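PDB 6V04: uncharacterized SRPBCC domain-containing protein from Micromonospora chersina, which is of unknown function but, as a START/Bet v1-like protein encoded in the dynemicin biosynthetic locus, probably takes part in making that compound. Local coordinates for residues A38-H43 against G131-Y136; A224-T229 against S239-G244. All blocks are in the same frame, centred on the assembly; numbering follows the deposited sequence.

Interaction 1 of 2, residues A38-H43 against G131-Y136; sequences AQWFGH and GRLARY
W40 holds its CG between its own backbone N and carbonyl carbon (chi1 65°), which stands the indole up against the helix of residues 131-136, while L133 turns its CG anti to the backbone N and runs alongside the indole in the same direction. The leucine methyl CD1 thereby lies over one face of W40, 3.8 Å from the centroid of the five-membered ring and 16° off its normal. L133 CB backs the six-membered ring, 3.7 Å from W40 CE3. F41 CB, from the next residue along the same segment, lies over the opposite face. In the helix-grip fold of START/Bet v1-like domains a long C-terminal helix packs across a curved antiparallel sheet; here the short helix 34-40 leans on the C-terminal part of that long helix, 116-139. Y136, one turn beyond R132, meets both neighbours: Q39 CB sits over its ring face, 3.5 Å from CE1, and its CD2 lies 3.8 Å from W40 CD1. The W40 and Y136 rings are nearly parallel, with planes at 20°, yet slid so far apart that they barely overlap. Replacing W40 with alanine is likely to open a gap beside L133 and Y136 and leave the carbonyl of A30 without the indole N-H it accepts. R132 packs its CB 3.6 Å from W40 O, and its guanidinium leads off to a salt bridge with D128.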
ATOM      1  N   ALA A  38     -14.566  -4.816   8.576  1.00 27.11           N
ATOM      2  CA  ALA A  38     -13.379  -5.052   9.390  1.00 26.40           C
ATOM      3  C   ALA A  38     -13.085  -6.529   9.596  1.00 28.22           C
ATOM      4  O   ALA A  38     -12.007  -6.863  10.097  1.00 29.69           O
ATOM      5  CB  ALA A  38     -13.547  -4.348  10.733  1.00 28.87           C
ATOM      6  N   GLN A  39     -14.006  -7.422   9.237  1.00 26.69           N
ATOM      7  CA  GLN A  39     -13.748  -8.847   9.404  1.00 26.46           C
ATOM      8  C   GLN A  39     -12.984  -9.453   8.240  1.00 25.91           C
ATOM      9  O   GLN A  39     -12.449 -10.555   8.384  1.00 28.46           O
ATOM     10  CB  GLN A  39     -15.060  -9.611   9.599  1.00 31.51           C
ATOM     11  CG  GLN A  39     -15.925  -9.080  10.731  1.00 34.74           C
ATOM     12  CD  GLN A  39     -15.201  -9.049  12.044  1.00 49.09           C
ATOM     13  OE1 GLN A  39     -15.147  -8.017  12.718  1.00 57.05           O
ATOM     14  NE2 GLN A  39     -14.635 -10.184  12.425  1.00 36.20           N
ATOM     15  N   TRP A  40     -12.930  -8.778   7.074  1.00 25.77           N
ATOM     16  CA  TRP A  40     -12.231  -9.328   5.917  1.00 24.83           C
ATOM     17  C   TRP A  40     -11.354  -8.329   5.179  1.00 25.10           C
ATOM     18  O   TRP A  40     -10.386  -8.757   4.539  1.00 25.32           O
ATOM     19  CB  TRP A  40     -13.248  -9.938   4.922  1.00 27.04           C
ATOM     20  CG  TRP A  40     -14.175  -8.920   4.321  1.00 26.86           C
ATOM     21  CD1 TRP A  40     -15.337  -8.453   4.867  1.00 31.29           C
ATOM     22  CD2 TRP A  40     -14.005  -8.226   3.080  1.00 29.30           C
ATOM     23  NE1 TRP A  40     -15.902  -7.514   4.037  1.00 29.91           N
ATOM     24  CE2 TRP A  40     -15.099  -7.350   2.939  1.00 27.10           C
ATOM     25  CE3 TRP A  40     -13.035  -8.256   2.076  1.00 24.90           C
ATOM     26  CZ2 TRP A  40     -15.253  -6.521   1.817  1.00 25.91           C
ATOM     27  CZ3 TRP A  40     -13.195  -7.422   0.961  1.00 26.12           C
ATOM     28  CH2 TRP A  40     -14.279  -6.559   0.864  1.00 26.02           C
ATOM     29  N   PHE A  41     -11.642  -7.025   5.234  1.00 24.82           N
ATOM     30  CA  PHE A  41     -10.957  -6.028   4.419  1.00 23.62           C
ATOM     31  C   PHE A  41     -10.056  -5.136   5.266  1.00 25.12           C
ATOM     32  O   PHE A  41      -8.831  -5.191   5.135  1.00 25.73           O
ATOM     33  CB  PHE A  41     -11.998  -5.200   3.656  1.00 23.33           C
ATOM     34  CG  PHE A  41     -11.407  -4.187   2.702  1.00 24.79           C
ATOM     35  CD1 PHE A  41     -10.579  -4.588   1.677  1.00 26.95           C
ATOM     36  CD2 PHE A  41     -11.736  -2.840   2.808  1.00 25.29           C
ATOM     37  CE1 PHE A  41     -10.053  -3.651   0.780  1.00 28.37           C
ATOM     38  CE2 PHE A  41     -11.217  -1.906   1.918  1.00 26.70           C
ATOM     39  CZ  PHE A  41     -10.367  -2.313   0.922  1.00 26.56           C
ATOM     40  N   GLY A  42     -10.634  -4.293   6.107  1.00 24.31           N
ATOM     41  CA  GLY A  42      -9.863  -3.332   6.872  1.00 26.08           C
ATOM     42  C   GLY A  42     -10.809  -2.503   7.704  1.00 25.18           C
ATOM     43  O   GLY A  42     -12.028  -2.686   7.668  1.00 26.36           O
ATOM     44  N   HIS A  43     -10.231  -1.575   8.454  1.00 23.60           N
ATOM     45  CA  HIS A  43     -10.984  -0.746   9.380  1.00 23.16           C
ATOM     46  C   HIS A  43     -11.343   0.583   8.724  1.00 25.68           C
ATOM     47  O   HIS A  43     -10.455   1.385   8.420  1.00 24.08           O
ATOM     48  CB  HIS A  43     -10.182  -0.499  10.654  1.00 24.87           C
ATOM     49  CG  HIS A  43     -10.840   0.464  11.587  1.00 30.47           C
ATOM     50  ND1 HIS A  43     -11.814   0.079  12.482  1.00 39.06           N
ATOM     51  CD2 HIS A  43     -10.703   1.802  11.729  1.00 35.12           C
ATOM     52  CE1 HIS A  43     -12.238   1.138  13.148  1.00 41.89           C
ATOM     53  NE2 HIS A  43     -11.580   2.196  12.712  1.00 35.93           N
ATOM     54  N   GLY A 131     -10.896 -12.949  -2.107  1.00 27.60           N
ATOM     55  CA  GLY A 131     -10.809 -14.256  -1.486  1.00 28.54           C
ATOM     56  C   GLY A 131     -11.116 -14.209  -0.003  1.00 27.95           C
ATOM     57  O   GLY A 131     -11.697 -15.152   0.545  1.00 30.83           O
ATOM     58  N   ARG A 132     -10.754 -13.106   0.661  1.00 27.13           N
ATOM     59  CA  ARG A 132     -11.073 -12.960   2.078  1.00 26.85           C
ATOM     60  C   ARG A 132     -12.558 -12.679   2.272  1.00 26.17           C
ATOM     61  O   ARG A 132     -13.175 -13.200   3.206  1.00 27.19           O
ATOM     62  CB  ARG A 132     -10.209 -11.851   2.701  1.00 26.39           C
ATOM     63  CG  ARG A 132      -8.728 -12.209   2.733  1.00 27.13           C
ATOM     64  CD  ARG A 132      -7.812 -11.133   3.296  1.00 26.71           C
ATOM     65  NE  ARG A 132      -6.438 -11.479   2.956  1.00 27.43           N
ATOM     66  CZ  ARG A 132      -5.681 -12.335   3.637  1.00 28.24           C
ATOM     67  NH1 ARG A 132      -6.132 -12.911   4.749  1.00 28.41           N
ATOM     68  NH2 ARG A 132      -4.464 -12.601   3.200  1.00 28.87           N
ATOM     69  N   LEU A 133     -13.166 -11.891   1.378  1.00 27.58           N
ATOM     70  CA  LEU A 133     -14.610 -11.705   1.439  1.00 27.30           C
ATOM     71  C   LEU A 133     -15.325 -13.045   1.368  1.00 30.41           C
ATOM     72  O   LEU A 133     -16.238 -13.318   2.154  1.00 29.55           O
ATOM     73  CB  LEU A 133     -15.085 -10.787   0.306  1.00 26.23           C
ATOM     74  CG  LEU A 133     -16.603 -10.630   0.213  1.00 27.85           C
ATOM     75  CD1 LEU A 133     -17.183 -10.001   1.471  1.00 30.50           C
ATOM     76  CD2 LEU A 133     -16.932  -9.775  -1.003  1.00 29.48           C
ATOM     77  N   ALA A 134     -14.926 -13.897   0.419  1.00 28.73           N
ATOM     78  CA  ALA A 134     -15.600 -15.180   0.244  1.00 33.02           C
ATOM     79  C   ALA A 134     -15.442 -16.061   1.476  1.00 29.68           C
ATOM     80  O   ALA A 134     -16.389 -16.743   1.880  1.00 34.65           O
ATOM     81  CB  ALA A 134     -15.061 -15.889  -0.999  1.00 33.48           C
ATOM     82  N   ARG A 135     -14.254 -16.059   2.080  1.00 29.82           N
ATOM     83  CA  ARG A 135     -14.021 -16.844   3.293  1.00 31.25           C
ATOM     84  C   ARG A 135     -14.927 -16.381   4.429  1.00 35.26           C
ATOM     85  O   ARG A 135     -15.520 -17.197   5.143  1.00 34.78           O
ATOM     86  CB  ARG A 135     -12.558 -16.723   3.708  1.00 35.43           C
ATOM     87  CG  ARG A 135     -11.588 -17.572   2.917  1.00 49.41           C
ATOM     88  CD  ARG A 135     -10.171 -17.365   3.441  1.00 74.39           C
ATOM     89  NE  ARG A 135     -10.046 -17.705   4.862  1.00 83.35           N
ATOM     90  CZ  ARG A 135      -9.412 -18.775   5.343  1.00 85.85           C
ATOM     91  NH1 ARG A 135      -8.815 -19.641   4.533  1.00 86.83           N
ATOM     92  NH2 ARG A 135      -9.370 -18.975   6.652  1.00 82.71           N
ATOM     93  N   TYR A 136     -15.021 -15.065   4.621  1.00 31.39           N
ATOM     94  CA  TYR A 136     -15.846 -14.505   5.684  1.00 34.25           C
ATOM     95  C   TYR A 136     -17.322 -14.827   5.479  1.00 35.30           C
ATOM     96  O   TYR A 136     -18.028 -15.168   6.439  1.00 35.50           O
ATOM     97  CB  TYR A 136     -15.613 -12.995   5.761  1.00 31.85           C
ATOM     98  CG  TYR A 136     -16.640 -12.274   6.598  1.00 32.65           C
ATOM     99  CD1 TYR A 136     -16.711 -12.469   7.965  1.00 30.28           C
ATOM    100  CD2 TYR A 136     -17.531 -11.383   6.013  1.00 32.99           C
ATOM    101  CE1 TYR A 136     -17.668 -11.817   8.735  1.00 35.11           C
ATOM    102  CE2 TYR A 136     -18.486 -10.727   6.763  1.00 36.79           C
ATOM    103  CZ  TYR A 136     -18.544 -10.935   8.121  1.00 35.86           C
ATOM    104  OH  TYR A 136     -19.507 -10.274   8.859  1.00 40.68           O
TER

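Interaction 2 of 2, residues A224-T229 against S239-G244; sequences ACQVRT and SVSHQG
Strands 224-229 and 239-243 form an antiparallel pair, the two arms of a β-hairpin inside the second sheet of the chain, where their axes run 4.7 Å apart. Three hydrogen-bonded pairs, A224 with Q243, Q226 with S241 and R228 with S239, each exchange two backbone bonds. The central pair is short in both directions, with Q226 N to S241 O and S241 N to Q226 O both 2.8 Å. In the non-hydrogen-bonded pairs between them, CA-H groups lean on the same carbonyls, as in the 3.2 Å approach of V227 CA to S239 O. This hairpin supplies the last two strands before the long helix 252-277, the order expected of the helix-grip fold, and the face carrying C225, V227, V240 and H242 is the one that helix packs on, through W266. On that face C225 CB stands over the H242 ring, 4.3 Å from its centroid and 13° off the normal. The H242 side chain leaves with CG opposite the backbone N (chi1 -163°), and the imidazole swings back toward the partner strand, bringing H242 CD2 to 3.5 Å from A224 O. Both ring nitrogens are engaged, ND1 with W266 and NE2 with T223, which should fix the rotation of the ring. V240 CG2 completes the buried side, 4.1 Å from V227 CG2. The other face, bearing A224, Q226, R228, S239, S241 and Q243, is more polar: one water donates to Q226 O and a second, weakly, to R228 O, while their bonds to S239 OG are tentative, holding for one of two conformers.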
ATOM      1  N   ALA A 224      15.705  -5.812   2.529  1.00 24.03           N
ATOM      2  CA  ALA A 224      16.167  -5.381   1.215  1.00 25.12           C
ATOM      3  C   ALA A 224      15.255  -4.287   0.695  1.00 24.05           C
ATOM      4  O   ALA A 224      14.030  -4.452   0.675  1.00 24.26           O
ATOM      5  CB  ALA A 224      16.198  -6.550   0.232  1.00 27.64           C
ATOM      6  N   CYS A 225      15.849  -3.190   0.245  0.54 24.19           N
ATOM      7  CA  CYS A 225      15.095  -2.032  -0.206  0.54 20.63           C
ATOM      8  C   CYS A 225      15.446  -1.718  -1.647  0.54 23.29           C
ATOM      9  O   CYS A 225      16.626  -1.670  -2.013  0.54 22.41           O
ATOM     10  CB  CYS A 225      15.378  -0.824   0.672  0.54 24.85           C
ATOM     11  SG  CYS A 225      14.450   0.598   0.149  0.54 26.35           S
ATOM     12  N   GLN A 226      14.411  -1.472  -2.443  1.00 27.82           N
ATOM     13  CA  GLN A 226      14.546  -1.094  -3.841  1.00 28.28           C
ATOM     14  C   GLN A 226      13.709   0.152  -4.065  1.00 25.89           C
ATOM     15  O   GLN A 226      12.513   0.155  -3.761  1.00 25.34           O
ATOM     16  CB  GLN A 226      14.088  -2.226  -4.760  1.00 31.18           C
ATOM     17  CG  GLN A 226      14.875  -3.509  -4.611  1.00 39.02           C
ATOM     18  CD  GLN A 226      13.992  -4.707  -4.324  1.00 75.53           C
ATOM     19  OE1 GLN A 226      12.872  -4.805  -4.828  1.00 78.97           O
ATOM     20  NE2 GLN A 226      14.489  -5.625  -3.499  1.00 80.31           N
ATOM     21  N   VAL A 227      14.331   1.199  -4.589  1.00 24.73           N
ATOM     22  CA  VAL A 227      13.672   2.451  -4.942  1.00 24.10           C
ATOM     23  C   VAL A 227      13.900   2.676  -6.434  1.00 25.05           C
ATOM     24  O   VAL A 227      15.017   2.495  -6.929  1.00 25.08           O
ATOM     25  CB  VAL A 227      14.238   3.626  -4.125  1.00 25.61           C
ATOM     26  CG1 VAL A 227      13.534   4.932  -4.484  1.00 27.61           C
ATOM     27  CG2 VAL A 227      14.117   3.350  -2.641  1.00 25.94           C
ATOM     28  N   ARG A 228      12.851   3.054  -7.150  1.00 24.47           N
ATOM     29  CA  ARG A 228      12.960   3.243  -8.586  1.00 24.91           C
ATOM     30  C   ARG A 228      12.128   4.440  -9.001  1.00 24.63           C
ATOM     31  O   ARG A 228      11.164   4.806  -8.331  1.00 25.71           O
ATOM     32  CB  ARG A 228      12.504   1.992  -9.346  1.00 27.77           C
ATOM     33  CG  ARG A 228      13.043   0.700  -8.763  1.00 54.01           C
ATOM     34  CD  ARG A 228      13.143  -0.418  -9.786  1.00 71.99           C
ATOM     35  NE  ARG A 228      13.257  -1.723  -9.137  1.00 87.93           N
ATOM     36  CZ  ARG A 228      14.310  -2.127  -8.428  1.00 94.59           C
ATOM     37  NH1 ARG A 228      15.358  -1.329  -8.257  1.00 94.43           N
ATOM     38  NH2 ARG A 228      14.312  -3.333  -7.877  1.00 95.26           N
ATOM     39  N   THR A 229      12.506   5.042 -10.122  1.00 27.20           N
ATOM     40  CA  THR A 229      11.682   6.056 -10.759  1.00 29.07           C
ATOM     41  C   THR A 229      11.350   5.603 -12.173  1.00 29.27           C
ATOM     42  O   THR A 229      12.193   5.041 -12.875  1.00 31.27           O
ATOM     43  CB  THR A 229      12.381   7.421 -10.772  1.00 29.28           C
ATOM     44  OG1 THR A 229      13.709   7.281 -11.287  1.00 31.44           O
ATOM     45  CG2 THR A 229      12.424   8.005  -9.388  1.00 31.20           C
ATOM     46  N   SER A 239       8.816   4.951  -6.621  0.55 23.14           N
ATOM     47  CA  SER A 239       8.281   3.791  -5.924  0.55 24.82           C
ATOM     48  C   SER A 239       9.337   3.194  -5.004  0.55 23.30           C
ATOM     49  O   SER A 239      10.543   3.247  -5.278  0.55 23.99           O
ATOM     50  CB  SER A 239       7.785   2.723  -6.903  0.55 27.01           C
ATOM     51  OG  SER A 239       8.849   2.148  -7.643  0.55 27.51           O
ATOM     52  N   VAL A 240       8.868   2.619  -3.905  1.00 24.03           N
ATOM     53  CA  VAL A 240       9.725   1.936  -2.951  1.00 23.17           C
ATOM     54  C   VAL A 240       9.158   0.555  -2.688  1.00 22.14           C
ATOM     55  O   VAL A 240       7.938   0.359  -2.679  1.00 22.35           O
ATOM     56  CB  VAL A 240       9.884   2.712  -1.628  1.00 24.05           C
ATOM     57  CG1 VAL A 240       8.541   2.946  -0.963  1.00 26.21           C
ATOM     58  CG2 VAL A 240      10.822   1.938  -0.690  1.00 31.17           C
ATOM     59  N   SER A 241      10.057  -0.410  -2.507  1.00 23.64           N
ATOM     60  CA  SER A 241       9.729  -1.736  -2.001  1.00 24.79           C
ATOM     61  C   SER A 241      10.728  -2.062  -0.906  1.00 22.99           C
ATOM     62  O   SER A 241      11.938  -1.925  -1.118  1.00 26.23           O
ATOM     63  CB  SER A 241       9.813  -2.783  -3.106  1.00 29.88           C
ATOM     64  OG  SER A 241       9.610  -4.094  -2.601  1.00 34.59           O
ATOM     65  N   HIS A 242      10.246  -2.504   0.253  1.00 21.28           N
ATOM     66  CA  HIS A 242      11.125  -2.867   1.356  1.00 21.89           C
ATOM     67  C   HIS A 242      10.656  -4.213   1.891  1.00 20.04           C
ATOM     68  O   HIS A 242       9.561  -4.311   2.458  1.00 20.81           O
ATOM     69  CB  HIS A 242      11.114  -1.776   2.415  1.00 22.98           C
ATOM     70  CG  HIS A 242      12.249  -1.860   3.376  1.00 22.73           C
ATOM     71  ND1 HIS A 242      12.569  -0.831   4.235  1.00 23.62           N
ATOM     72  CD2 HIS A 242      13.140  -2.849   3.616  1.00 22.10           C
ATOM     73  CE1 HIS A 242      13.601  -1.190   4.975  1.00 24.14           C
ATOM     74  NE2 HIS A 242      13.973  -2.408   4.618  1.00 23.92           N
ATOM     75  N   GLN A 243      11.471  -5.242   1.688  1.00 20.98           N
ATOM     76  CA  GLN A 243      11.090  -6.630   1.916  1.00 21.78           C
ATOM     77  C   GLN A 243      11.955  -7.273   2.995  1.00 22.67           C
ATOM     78  O   GLN A 243      13.057  -6.807   3.299  1.00 21.85           O
ATOM     79  CB  GLN A 243      11.219  -7.454   0.634  1.00 24.07           C
ATOM     80  CG  GLN A 243      10.271  -7.014  -0.475  1.00 26.46           C
ATOM     81  CD  GLN A 243      10.436  -7.827  -1.744  1.00 40.66           C
ATOM     82  OE1 GLN A 243      11.513  -8.336  -2.032  1.00 45.13           O
ATOM     83  NE2 GLN A 243       9.362  -7.946  -2.511  1.00 56.69           N
ATOM     84  N   GLY A 244      11.468  -8.396   3.517  1.00 22.07           N
ATOM     85  CA  GLY A 244      12.243  -9.237   4.421  1.00 24.33           C
ATOM     86  C   GLY A 244      11.675  -9.386   5.815  1.00 21.92           C
ATOM     87  O   GLY A 244      12.176 -10.233   6.577  1.00 22.32           O
TER
HETATM   88  O   HOH W   1      10.740  -0.077  -6.146  1.00 38.54           O
HETATM   89  O   HOH W   2       8.603   3.599 -10.051  1.00 32.11           O

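In the fold
The two contacts illustrate how what appears to be one fold used twice in a chain is held by different kinds of contact, side-chain packing in one half and backbone hydrogen bonds in the other. Each half has a seven-stranded antiparallel sheet with the same strand order and a long closing helix. Interaction 1 joins that helix to a short one in the first half; interaction 2 joins neighbouring strands in the second. Their centres lie 27 Å apart on opposite sides of the chain's centre, with about 16 Å between nearest atoms. Both lie near Q149, a residue that binds magnesium in a structure of this protein: its side chain is about 9 Å from that of R132 and about 7 Å from that of Q243.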